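Local coordinates for protein endonuclease 2 (Arabidopsis thaliana, PDB 4CXP) that cleaves RNA and single-stranded DNA, and to a lower extent double-stranded DNA, with the help of three bound divalent metal cations, at residues C10-Q14 with G35-C41; A86-Y90 with A204-I208; K23-L28 with L96-K100; I161-A165 with Y235-L240. All coordinates share one frame; numbering follows the deposited sequence. Where two conformers were deposited one is given.

Contact 1. Residues C10-Q14 with G35-C41; sequences CKIAQ and GDLSSLC
Cys10 on helix 3-15 and Ser38 in the 3-10 turn 37-39 bring the two backbones nearest, their CA atoms 5.0 Å apart. One turn along the helix from Cys10, Gln14 uses both ends of its amide on the loop. Its OE1 accepts a fairly straight bond from Leu37 N (2.9 Å), tilted from the plane of the side-chain carbonyl, while NE2 donates to Gly35 O over 2.9 Å. With CG opposite the backbone N (chi1 -171°) and the chain extended beyond it, the amide reaches the loop backbone. A lysine in its place would probably leave Leu37 N without its acceptor and let the 35-37 backbone drift from the helix. The covalent link is the disulfide, Cys10 SG to Cys41 SG at 2.0 Å with chi3 of -91°; it ties a helix to a loop in the S1/P1 nuclease fold, close to His6 and His120, which bind zinc ions. Cys41 O accepts a bond from His120 ND1, which probably helps to orient that imidazole. Leu37 CG lies 4.2 Å from Cys10 SG. A water donates to Gln14 OE1 at 2.7 Å and accepts from Ser38 N. Asp36 steadies the turn, its OD1 accepting a hydrogen bond from Ser38 OG at 2.7 Å. Lys11 lays its CG against Ser38 OG (3.7 Å), its ammonium reaching on to Glu175.

Contact 2. Residues A86-Y90 with A204-I208; sequences AGAIY and ACPDI
Segment 204-208, which leads into helix 206-221, packs on the flank of helix 85-96 that carries Ala86, Ile89 and Tyr90. Pro206 lies over one face of the Tyr90 ring in a CH-pi contact, its CG 3.6 Å from the ring centroid and 17° off the normal. Tyr90 CG lies anti to its carbonyl carbon (chi1 -73°), which carries the ring to Pro206 and Asp207. At the rim of that ring Tyr90 OH donates to Asp207 OD2 over 2.8 Å, from above the carboxylate plane, and ring and carboxylate stand 73° apart. The hydroxyl also accepts from a water (2.8 Å) that in turn accepts from Asp207 N. A phenylalanine here would keep the ring face for the proline but would probably leave Asp207 OD2 without this donor. The other carboxylate oxygen, OD1, is bonded by Tyr68 OH and rests on Ala86 CB at 3.5 Å. Pro206 CB meets Ala86 CB at 4.0 Å, while Ile89 CD1 lies 4.1 Å from Pro206 CB and Ile89 CG2 reaches Ala204 CB at 4.0 Å. The chain thus enters one helix against the side of another in the S1/P1 nuclease fold, beside Tyr68, which probably belongs to the substrate-binding site.

Contact 3. Residues K23-L28 with L96-K100; sequences KAVKEL and LLSYK
Glu27 OE1 is gripped by two consecutive residues: Tyr99 OH donates to it over a short 2.5 Å, and Lys100 NZ adds a weak, long salt bridge at 3.4 Å. The tyrosine meets OE1 on its anti side, 33° out of the carboxylate plane, and OE1 lies at the edge of the ring, near its plane. The second oxygen, OE2, is met on its syn side by Lys23 NZ (2.7 Å), an i to i+4 salt bridge within helix 19-28 that completes a salt-bridge network of Lys23, Glu27 and Lys100. Lys23 NZ and Lys100 NZ come within 4.4 Å of each other, and the shared carboxylate probably offsets their repulsion. Tyr99 is sandwiched: Leu28 CD1 sits over one face, 17° off the ring normal in a CH-pi contact, and Lys100 CG over the opposite one. CG of Tyr99 opposite its backbone N (chi1 179°) sends the ring from the turn across to the helix. Leu28 CD2 packs on Tyr99 CE1 at 3.7 Å, and Ala24 CB approaches Tyr99 CE2 obliquely at 3.7 Å. Leu28 CD1 also reaches Leu96 CD2 at 4.1 Å. A type I turn from Leu96 to Tyr99 follows helix 85-96, and the Tyr99 and Lys100 contacts hold it against the end of helix 19-28. Phe262 of helix 233-262 and Leu115 and Val118 of helix 111-124 back the leucines.

Contact 4. Residues I161-A165 with Y235-L240; sequences IIETA and YFYSRL
Ile161 and Phe236 bury the most surface here, where helix 153-169 crosses helix 233-262 nearly at right angles (signed angle -103°, short-segment axes 10.8 Å apart). This is helix-helix packing in the largely helical S1/P1 nuclease fold, with segment 161-165 inside the substrate-binding region, and no hydrogen bond bridges it. Phe236 projects its ring edge at the backbone of the other helix: CE1 points to Ile161 O at 3.5 Å, and this oxygen and Ala165 CA lie in the ring plane. That oxygen also accepts the helical bond from Ala165 N, and Phe236 CE1 packs against it. CG opposite the backbone N (chi1 174°) directs the ring edge-on at the neighbouring helix, where Thr164 CG2 lies over one face, 4.0 Å from CE1. Ile161 runs the other way past Phe236. Its CG2 branch touches Phe236 CD1 at 4.2 Å, while the longer branch ends at CD1, 4.4 Å from Tyr235 CE1 at the edge of the tyrosine ring. Trp146 of strand 143-146 closes on Ile161, Tyr235 and Phe236 together. The polar ends turn to other partners, Tyr235 OH to Ala221 O and Arg239 NE to Trp220 O. Leu240, a turn beyond Phe236, adds one methyl: CD1 lies 3.8 Å from Ile161 CG2 and 4.0 Å from Ala165 CB.

Contacts 1 and 3 meet directly: Gly35 O, which accepts from Gln14 in contact 1, also takes a probable hydrogen bond from Lys26 NZ at 2.8 Å, joining helix 19-28 to the same loop. Contact 2 keeps its nearest atoms about 12 Å from contact 1 and about 7 Å from contact 3, though helix 85-96 leads from contact 2 to the turn of contact 3. Contacts 3 and 4 lie on opposite sides of the chain's centre, their own centres 36 Å apart. Three contacts come near zinc: an ion lies about 9 Å from the side chain of Cys41, about 11 Å from that of Ile89 and about 12 Å from that of Ile161, not necessarily the same ion.

Contact 1. Residues C10-Q14 with G35-C41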
loop_
_atom_site.group_PDB
_atom_site.type_symbol
_atom_site.label_atom_id
_atom_site.label_comp_id
_atom_site.label_asym_id
_atom_site.label_seq_id
_atom_site.Cartn_x
_atom_site.Cartn_y
_atom_site.Cartn_z
ATOM N N CYS A 10 -5.664 -0.558 -6.560
ATOM C CA CYS A 10 -7.038 -1.011 -6.619
ATOM C C CYS A 10 -7.504 -1.322 -8.042
ATOM O O CYS A 10 -8.320 -2.219 -8.226
ATOM C CB CYS A 10 -7.959 -0.016 -5.920
ATOM S SG CYS A 10 -7.844 -0.187 -4.124
ATOM N N LYS A 11 -6.997 -0.610 -9.050
ATOM C CA LYS A 11 -7.323 -0.918 -10.448
ATOM C C LYS A 11 -6.765 -2.282 -10.838
ATOM O O LYS A 11 -7.451 -3.100 -11.444
ATOM C CB LYS A 11 -6.800 0.168 -11.383
ATOM C CG LYS A 11 -7.632 1.437 -11.367
ATOM C CD LYS A 11 -6.943 2.564 -12.114
ATOM C CE LYS A 11 -7.823 3.791 -12.233
ATOM N NZ LYS A 11 -8.798 3.645 -13.341
ATOM N N ILE A 12 -5.518 -2.546 -10.460
ATOM C CA ILE A 12 -4.923 -3.854 -10.719
ATOM C C ILE A 12 -5.755 -4.925 -9.999
ATOM O O ILE A 12 -6.118 -5.955 -10.572
ATOM C CB ILE A 12 -3.448 -3.899 -10.279
ATOM C CG1 ILE A 12 -2.608 -3.008 -11.190
ATOM C CG2 ILE A 12 -2.935 -5.329 -10.289
ATOM C CD1 ILE A 12 -1.190 -2.823 -10.718
ATOM N N ALA A 13 -6.051 -4.688 -8.729
ATOM C CA ALA A 13 -6.742 -5.694 -7.957
ATOM C C ALA A 13 -8.103 -6.023 -8.532
ATOM O O ALA A 13 -8.478 -7.195 -8.646
ATOM C CB ALA A 13 -6.896 -5.257 -6.518
ATOM N N GLN A 14 -8.877 -5.004 -8.898
ATOM C CA GLN A 14 -10.259 -5.287 -9.263
ATOM C C GLN A 14 -10.319 -6.125 -10.540
ATOM O O GLN A 14 -11.186 -6.973 -10.682
ATOM C CB GLN A 14 -11.110 -4.021 -9.353
ATOM C CG GLN A 14 -12.600 -4.329 -9.519
ATOM C CD GLN A 14 -13.505 -3.129 -9.298
ATOM O OE1 GLN A 14 -13.055 -1.980 -9.343
ATOM N NE2 GLN A 14 -14.774 -3.380 -8.998
ATOM N N GLY A 35 -19.414 1.188 -9.364
ATOM C CA GLY A 35 -18.812 -0.119 -9.530
ATOM C C GLY A 35 -17.298 -0.171 -9.410
ATOM O O GLY A 35 -16.720 -1.252 -9.512
ATOM N N ASP A 36 -16.647 0.976 -9.201
ATOM C CA ASP A 36 -15.188 1.102 -9.300
ATOM C C ASP A 36 -14.561 1.193 -7.914
ATOM O O ASP A 36 -14.664 2.211 -7.245
ATOM C CB ASP A 36 -14.896 2.350 -10.145
ATOM C CG ASP A 36 -13.439 2.575 -10.420
ATOM O OD1 ASP A 36 -12.583 1.847 -9.907
ATOM O OD2 ASP A 36 -13.136 3.532 -11.165
ATOM N N LEU A 37 -13.892 0.129 -7.499
ATOM C CA LEU A 37 -13.253 0.085 -6.201
ATOM C C LEU A 37 -12.244 1.232 -6.056
ATOM O O LEU A 37 -12.125 1.841 -4.992
ATOM C CB LEU A 37 -12.557 -1.270 -6.013
ATOM C CG LEU A 37 -11.775 -1.453 -4.708
ATOM C CD1 LEU A 37 -12.662 -1.334 -3.465
ATOM C CD2 LEU A 37 -11.072 -2.796 -4.749
ATOM N N SER A 38 -11.498 1.509 -7.120
ATOM C CA SER A 38 -10.478 2.537 -7.084
ATOM C C SER A 38 -11.013 3.924 -6.805
ATOM O O SER A 38 -10.277 4.755 -6.327
ATOM C CB SER A 38 -9.634 2.512 -8.356
ATOM O OG SER A 38 -10.281 3.110 -9.448
ATOM N N SER A 39 -12.297 4.161 -7.000
ATOM C CA SER A 39 -12.866 5.467 -6.692
ATOM C C SER A 39 -12.935 5.736 -5.192
ATOM O O SER A 39 -13.097 6.868 -4.798
ATOM C CB SER A 39 -14.234 5.623 -7.307
ATOM O OG SER A 39 -15.180 4.851 -6.628
ATOM N N LEU A 40 -12.781 4.699 -4.365
ATOM C CA LEU A 40 -12.868 4.825 -2.910
ATOM C C LEU A 40 -11.627 4.299 -2.179
ATOM O O LEU A 40 -11.634 4.119 -0.976
ATOM C CB LEU A 40 -14.098 4.098 -2.401
ATOM C CG LEU A 40 -15.401 4.844 -2.659
ATOM C CD1 LEU A 40 -16.574 3.926 -2.369
ATOM C CD2 LEU A 40 -15.502 6.108 -1.804
ATOM N N CYS A 41 -10.546 4.105 -2.909
ATOM C CA CYS A 41 -9.377 3.517 -2.227
ATOM C C CYS A 41 -8.562 4.527 -1.416
ATOM O O CYS A 41 -7.609 4.115 -0.772
ATOM C CB CYS A 41 -8.506 2.656 -3.165
ATOM S SG CYS A 41 -9.289 1.041 -3.416
HETATM O O HOH W 1 -11.076 2.068 -12.925
HETATM O O HOH W 2 -10.824 -0.557 -9.089
#

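Contact 2. Residues A86-Y90 with A204-I208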
loop_
_atom_site.group_PDB
_atom_site.type_symbol
_atom_site.label_atom_id
_atom_site.label_comp_id
_atom_site.label_asym_id
_atom_site.label_seq_id
_atom_site.Cartn_x
_atom_site.Cartn_y
_atom_site.Cartn_z
ATOM N N ALA A 86 -0.647 -4.084 9.784
ATOM C CA ALA A 86 -0.777 -5.544 9.737
ATOM C C ALA A 86 -1.981 -6.026 10.552
ATOM O O ALA A 86 -2.764 -6.856 10.100
ATOM C CB ALA A 86 0.502 -6.241 10.207
ATOM N N GLY A 87 -2.105 -5.534 11.780
ATOM C CA GLY A 87 -3.233 -5.880 12.622
ATOM C C GLY A 87 -4.565 -5.467 12.017
ATOM O O GLY A 87 -5.555 -6.188 12.130
ATOM N N ALA A 88 -4.590 -4.323 11.345
ATOM C CA ALA A 88 -5.801 -3.867 10.673
ATOM C C ALA A 88 -6.170 -4.807 9.530
ATOM O O ALA A 88 -7.338 -5.133 9.339
ATOM C CB ALA A 88 -5.631 -2.455 10.169
ATOM N N ILE A 89 -5.178 -5.249 8.760
ATOM C CA ILE A 89 -5.476 -6.181 7.679
ATOM C C ILE A 89 -6.068 -7.478 8.242
ATOM O O ILE A 89 -7.052 -7.972 7.723
ATOM C CB ILE A 89 -4.247 -6.413 6.798
ATOM C CG1 ILE A 89 -3.966 -5.149 5.970
ATOM C CG2 ILE A 89 -4.421 -7.621 5.891
ATOM C CD1 ILE A 89 -2.603 -5.126 5.309
ATOM N N TYR A 90 -5.487 -8.019 9.306
ATOM C CA TYR A 90 -6.082 -9.200 9.915
ATOM C C TYR A 90 -7.525 -8.941 10.348
ATOM O O TYR A 90 -8.406 -9.768 10.112
ATOM C CB TYR A 90 -5.262 -9.656 11.110
ATOM C CG TYR A 90 -3.930 -10.327 10.803
ATOM C CD1 TYR A 90 -3.838 -11.416 9.951
ATOM C CD2 TYR A 90 -2.772 -9.888 11.421
ATOM C CE1 TYR A 90 -2.630 -12.061 9.749
ATOM C CE2 TYR A 90 -1.558 -10.517 11.216
ATOM C CZ TYR A 90 -1.489 -11.612 10.383
ATOM O OH TYR A 90 -0.279 -12.255 10.170
ATOM N N ALA A 204 -5.037 -13.945 5.054
ATOM C CA ALA A 204 -4.148 -12.840 4.739
ATOM C C ALA A 204 -2.758 -13.031 5.384
ATOM O O ALA A 204 -2.663 -13.555 6.473
ATOM C CB ALA A 204 -4.770 -11.535 5.213
ATOM N N CYS A 205 -1.712 -12.546 4.710
ATOM C CA CYS A 205 -0.319 -12.687 5.130
ATOM C C CYS A 205 0.423 -11.342 5.275
ATOM O O CYS A 205 1.510 -11.178 4.709
ATOM C CB CYS A 205 0.423 -13.550 4.093
ATOM S SG CYS A 205 0.171 -15.333 4.277
ATOM N N PRO A 206 -0.143 -10.365 5.985
ATOM C CA PRO A 206 0.469 -9.049 6.000
ATOM C C PRO A 206 1.887 -9.004 6.538
ATOM O O PRO A 206 2.643 -8.100 6.161
ATOM C CB PRO A 206 -0.467 -8.246 6.905
ATOM C CG PRO A 206 -1.101 -9.277 7.791
ATOM C CD PRO A 206 -1.328 -10.429 6.860
ATOM N N ASP A 207 2.258 -9.900 7.445
ATOM C CA ASP A 207 3.586 -9.820 8.027
ATOM C C ASP A 207 4.675 -10.069 6.982
ATOM O O ASP A 207 5.783 -9.528 7.080
ATOM C CB ASP A 207 3.702 -10.762 9.224
ATOM C CG ASP A 207 2.744 -10.384 10.360
ATOM O OD1 ASP A 207 2.446 -9.187 10.530
ATOM O OD2 ASP A 207 2.244 -11.286 11.066
ATOM N N ILE A 208 4.369 -10.883 5.976
ATOM C CA ILE A 208 5.281 -11.118 4.863
ATOM C C ILE A 208 5.577 -9.791 4.155
ATOM O O ILE A 208 6.715 -9.460 3.813
ATOM C CB ILE A 208 4.646 -12.136 3.861
ATOM C CG1 ILE A 208 4.405 -13.494 4.539
ATOM C CG2 ILE A 208 5.499 -12.281 2.607
ATOM C CD1 ILE A 208 5.641 -14.147 5.111
HETATM O O HOH W 3 1.336 -12.639 7.903
#

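Contact 3. Residues K23-L28 with L96-K100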
loop_
_atom_site.group_PDB
_atom_site.type_symbol
_atom_site.label_atom_id
_atom_site.label_comp_id
_atom_site.label_asym_id
_atom_site.label_seq_id
_atom_site.Cartn_x
_atom_site.Cartn_y
_atom_site.Cartn_z
ATOM N N LYS A 23 -18.394 -10.183 -7.583
ATOM C CA LYS A 23 -19.783 -10.025 -7.194
ATOM C C LYS A 23 -19.900 -9.362 -5.819
ATOM O O LYS A 23 -20.663 -8.422 -5.647
ATOM C CB LYS A 23 -20.484 -11.389 -7.226
ATOM C CG LYS A 23 -21.955 -11.335 -6.845
ATOM C CD LYS A 23 -22.643 -12.648 -7.164
ATOM C CE LYS A 23 -24.130 -12.576 -6.896
ATOM N NZ LYS A 23 -24.438 -12.668 -5.443
ATOM N N ALA A 24 -19.137 -9.850 -4.844
ATOM C CA ALA A 24 -19.184 -9.282 -3.499
ATOM C C ALA A 24 -18.755 -7.823 -3.493
ATOM O O ALA A 24 -19.358 -6.982 -2.820
ATOM C CB ALA A 24 -18.326 -10.096 -2.544
ATOM N N VAL A 25 -17.711 -7.505 -4.247
ATOM C CA VAL A 25 -17.255 -6.124 -4.327
ATOM C C VAL A 25 -18.333 -5.218 -4.945
ATOM O O VAL A 25 -18.604 -4.136 -4.423
ATOM C CB VAL A 25 -15.911 -6.041 -5.067
ATOM C CG1 VAL A 25 -15.568 -4.611 -5.461
ATOM C CG2 VAL A 25 -14.823 -6.637 -4.189
ATOM N N LYS A 26 -18.959 -5.661 -6.037
ATOM C CA LYS A 26 -20.037 -4.871 -6.640
ATOM C C LYS A 26 -21.168 -4.630 -5.624
ATOM O O LYS A 26 -21.729 -3.532 -5.557
ATOM C CB LYS A 26 -20.555 -5.526 -7.921
ATOM C CG LYS A 26 -19.571 -5.510 -9.111
ATOM C CD LYS A 26 -19.136 -4.140 -9.643
ATOM C CE LYS A 26 -18.186 -4.287 -10.827
ATOM N NZ LYS A 26 -17.791 -3.008 -11.475
ATOM N N GLU A 27 -21.489 -5.648 -4.827
ATOM C CA GLU A 27 -22.566 -5.550 -3.840
ATOM C C GLU A 27 -22.208 -4.635 -2.666
ATOM O O GLU A 27 -23.067 -3.940 -2.139
ATOM C CB GLU A 27 -22.935 -6.937 -3.327
ATOM C CG GLU A 27 -23.604 -7.791 -4.403
ATOM C CD GLU A 27 -23.687 -9.270 -4.084
ATOM O OE1 GLU A 27 -23.038 -9.735 -3.130
ATOM O OE2 GLU A 27 -24.396 -9.995 -4.814
ATOM N N LEU A 28 -20.951 -4.649 -2.241
ATOM C CA LEU A 28 -20.514 -3.881 -1.079
ATOM C C LEU A 28 -20.217 -2.417 -1.382
ATOM O O LEU A 28 -20.270 -1.576 -0.486
ATOM C CB LEU A 28 -19.305 -4.547 -0.430
ATOM C CG LEU A 28 -19.628 -5.801 0.375
ATOM C CD1 LEU A 28 -18.359 -6.566 0.714
ATOM C CD2 LEU A 28 -20.391 -5.432 1.635
ATOM N N LEU A 96 -14.647 -9.577 6.752
ATOM C CA LEU A 96 -15.221 -9.865 5.444
ATOM C C LEU A 96 -15.520 -11.345 5.227
ATOM O O LEU A 96 -16.347 -11.678 4.402
ATOM C CB LEU A 96 -14.302 -9.337 4.349
ATOM C CG LEU A 96 -14.297 -7.820 4.226
ATOM C CD1 LEU A 96 -13.121 -7.372 3.390
ATOM C CD2 LEU A 96 -15.594 -7.267 3.648
ATOM N N LEU A 97 -14.861 -12.230 5.975
ATOM C CA LEU A 97 -15.188 -13.661 5.916
ATOM C C LEU A 97 -16.631 -13.929 6.297
ATOM O O LEU A 97 -17.175 -14.960 5.931
ATOM C CB LEU A 97 -14.277 -14.467 6.840
ATOM C CG LEU A 97 -12.836 -14.611 6.376
ATOM C CD1 LEU A 97 -11.990 -15.192 7.503
ATOM C CD2 LEU A 97 -12.771 -15.482 5.134
ATOM N N SER A 98 -17.242 -13.015 7.045
ATOM C CA SER A 98 -18.634 -13.175 7.454
ATOM C C SER A 98 -19.646 -12.685 6.409
ATOM O O SER A 98 -20.856 -12.803 6.620
ATOM C CB SER A 98 -18.877 -12.457 8.789
ATOM O OG SER A 98 -18.960 -11.060 8.601
ATOM N N TYR A 99 -19.174 -12.158 5.281
ATOM C CA TYR A 99 -20.074 -11.609 4.276
ATOM C C TYR A 99 -20.956 -12.688 3.713
ATOM O O TYR A 99 -20.457 -13.715 3.259
ATOM C CB TYR A 99 -19.310 -10.957 3.129
ATOM C CG TYR A 99 -20.225 -10.388 2.061
ATOM C CD1 TYR A 99 -21.037 -9.298 2.343
ATOM C CD2 TYR A 99 -20.301 -10.952 0.787
ATOM C CE1 TYR A 99 -21.880 -8.764 1.393
ATOM C CE2 TYR A 99 -21.163 -10.430 -0.177
ATOM C CZ TYR A 99 -21.938 -9.325 0.135
ATOM O OH TYR A 99 -22.796 -8.767 -0.786
ATOM N N LYS A 100 -22.260 -12.411 3.734
ATOM C CA LYS A 100 -23.323 -13.350 3.354
ATOM C C LYS A 100 -23.036 -14.803 3.744
ATOM O O LYS A 100 -23.902 -15.498 4.276
ATOM C CB LYS A 100 -23.607 -13.233 1.862
ATOM C CG LYS A 100 -24.317 -11.944 1.490
ATOM C CD LYS A 100 -24.742 -11.971 0.035
ATOM C CE LYS A 100 -25.631 -10.799 -0.322
ATOM N NZ LYS A 100 -25.998 -10.860 -1.762
#

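Contact 4. Residues I161-A165 with Y235-L240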
loop_
_atom_site.group_PDB
_atom_site.type_symbol
_atom_site.label_atom_id
_atom_site.label_comp_id
_atom_site.label_asym_id
_atom_site.label_seq_id
_atom_site.Cartn_x
_atom_site.Cartn_y
_atom_site.Cartn_z
ATOM N N ILE A 161 7.466 10.418 -6.464
ATOM C CA ILE A 161 8.007 9.525 -7.483
ATOM C C ILE A 161 6.906 9.178 -8.501
ATOM O O ILE A 161 7.106 9.284 -9.711
ATOM C CB ILE A 161 8.623 8.253 -6.886
ATOM C CG1 ILE A 161 9.854 8.593 -6.036
ATOM C CG2 ILE A 161 8.970 7.277 -7.987
ATOM C CD1 ILE A 161 10.303 7.453 -5.156
ATOM N N ILE A 162 5.751 8.751 -8.001
ATOM C CA ILE A 162 4.672 8.345 -8.890
ATOM C C ILE A 162 4.190 9.516 -9.758
ATOM O O ILE A 162 3.988 9.356 -10.959
ATOM C CB ILE A 162 3.514 7.728 -8.087
ATOM C CG1 ILE A 162 3.961 6.415 -7.441
ATOM C CG2 ILE A 162 2.300 7.495 -8.981
ATOM C CD1 ILE A 162 2.999 5.911 -6.386
ATOM N N GLU A 163 4.007 10.678 -9.147
ATOM C CA GLU A 163 3.522 11.838 -9.886
ATOM C C GLU A 163 4.496 12.254 -10.975
ATOM O O GLU A 163 4.083 12.638 -12.074
ATOM C CB GLU A 163 3.281 13.009 -8.936
ATOM C CG GLU A 163 2.068 12.901 -8.052
ATOM C CD GLU A 163 2.085 13.932 -6.910
ATOM O OE1 GLU A 163 3.123 14.602 -6.677
ATOM O OE2 GLU A 163 1.076 14.043 -6.203
ATOM N N THR A 164 5.784 12.238 -10.672
ATOM C CA THR A 164 6.786 12.627 -11.646
ATOM C C THR A 164 6.830 11.621 -12.778
ATOM O O THR A 164 6.953 11.989 -13.948
ATOM C CB THR A 164 8.143 12.810 -10.957
ATOM O OG1 THR A 164 8.010 13.812 -9.950
ATOM C CG2 THR A 164 9.205 13.206 -11.940
ATOM N N ALA A 165 6.719 10.333 -12.456
ATOM C CA ALA A 165 6.648 9.323 -13.506
ATOM C C ALA A 165 5.405 9.514 -14.384
ATOM O O ALA A 165 5.489 9.456 -15.613
ATOM C CB ALA A 165 6.675 7.932 -12.921
ATOM N N TYR A 235 18.114 9.391 -8.210
ATOM C CA TYR A 235 17.257 8.722 -7.234
ATOM C C TYR A 235 15.967 8.235 -7.891
ATOM O O TYR A 235 15.524 7.123 -7.656
ATOM C CB TYR A 235 16.974 9.657 -6.062
ATOM C CG TYR A 235 16.310 8.998 -4.867
ATOM C CD1 TYR A 235 14.929 8.869 -4.769
ATOM C CD2 TYR A 235 17.078 8.495 -3.820
ATOM C CE1 TYR A 235 14.346 8.298 -3.670
ATOM C CE2 TYR A 235 16.497 7.906 -2.709
ATOM C CZ TYR A 235 15.125 7.833 -2.631
ATOM O OH TYR A 235 14.488 7.286 -1.552
ATOM N N PHE A 236 15.351 9.088 -8.698
ATOM C CA PHE A 236 14.130 8.758 -9.394
ATOM C C PHE A 236 14.264 7.484 -10.207
ATOM O O PHE A 236 13.478 6.551 -10.042
ATOM C CB PHE A 236 13.722 9.945 -10.272
ATOM C CG PHE A 236 12.532 9.673 -11.151
ATOM C CD1 PHE A 236 11.264 9.575 -10.627
ATOM C CD2 PHE A 236 12.693 9.503 -12.513
ATOM C CE1 PHE A 236 10.171 9.348 -11.442
ATOM C CE2 PHE A 236 11.618 9.270 -13.333
ATOM C CZ PHE A 236 10.345 9.186 -12.800
ATOM N N TYR A 237 15.220 7.435 -11.127
ATOM C CA TYR A 237 15.311 6.289 -12.021
ATOM C C TYR A 237 15.707 5.026 -11.287
ATOM O O TYR A 237 15.280 3.940 -11.649
ATOM C CB TYR A 237 16.272 6.563 -13.178
ATOM C CG TYR A 237 15.742 7.548 -14.181
ATOM C CD1 TYR A 237 14.624 7.264 -14.913
ATOM C CD2 TYR A 237 16.402 8.740 -14.413
ATOM C CE1 TYR A 237 14.154 8.169 -15.845
ATOM C CE2 TYR A 237 15.949 9.643 -15.341
ATOM C CZ TYR A 237 14.810 9.361 -16.046
ATOM O OH TYR A 237 14.337 10.244 -16.990
ATOM N N SER A 238 16.519 5.147 -10.254
ATOM C CA SER A 238 16.947 3.965 -9.540
ATOM C C SER A 238 15.870 3.409 -8.614
ATOM O O SER A 238 15.847 2.213 -8.392
ATOM C CB SER A 238 18.240 4.202 -8.792
ATOM O OG SER A 238 18.126 5.195 -7.832
ATOM N N ARG A 239 14.987 4.259 -8.084
ATOM C CA ARG A 239 13.936 3.809 -7.177
ATOM C C ARG A 239 12.628 3.502 -7.878
ATOM O O ARG A 239 11.786 2.827 -7.295
ATOM C CB ARG A 239 13.717 4.815 -6.034
ATOM C CG ARG A 239 14.682 4.664 -4.883
ATOM C CD ARG A 239 16.152 4.793 -5.241
ATOM N NE ARG A 239 16.945 4.728 -4.028
ATOM C CZ ARG A 239 18.251 4.846 -3.984
ATOM N NH1 ARG A 239 18.934 4.959 -5.109
ATOM N NH2 ARG A 239 18.849 4.830 -2.814
ATOM N N LEU A 240 12.441 3.943 -9.107
ATOM C CA LEU A 240 11.191 3.686 -9.763
ATOM C C LEU A 240 10.878 2.186 -9.890
ATOM O O LEU A 240 9.732 1.809 -9.658
ATOM C CB LEU A 240 11.130 4.432 -11.083
ATOM C CG LEU A 240 9.778 4.417 -11.800
ATOM C CD1 LEU A 240 8.625 5.013 -11.011
ATOM C CD2 LEU A 240 9.950 5.158 -13.116
#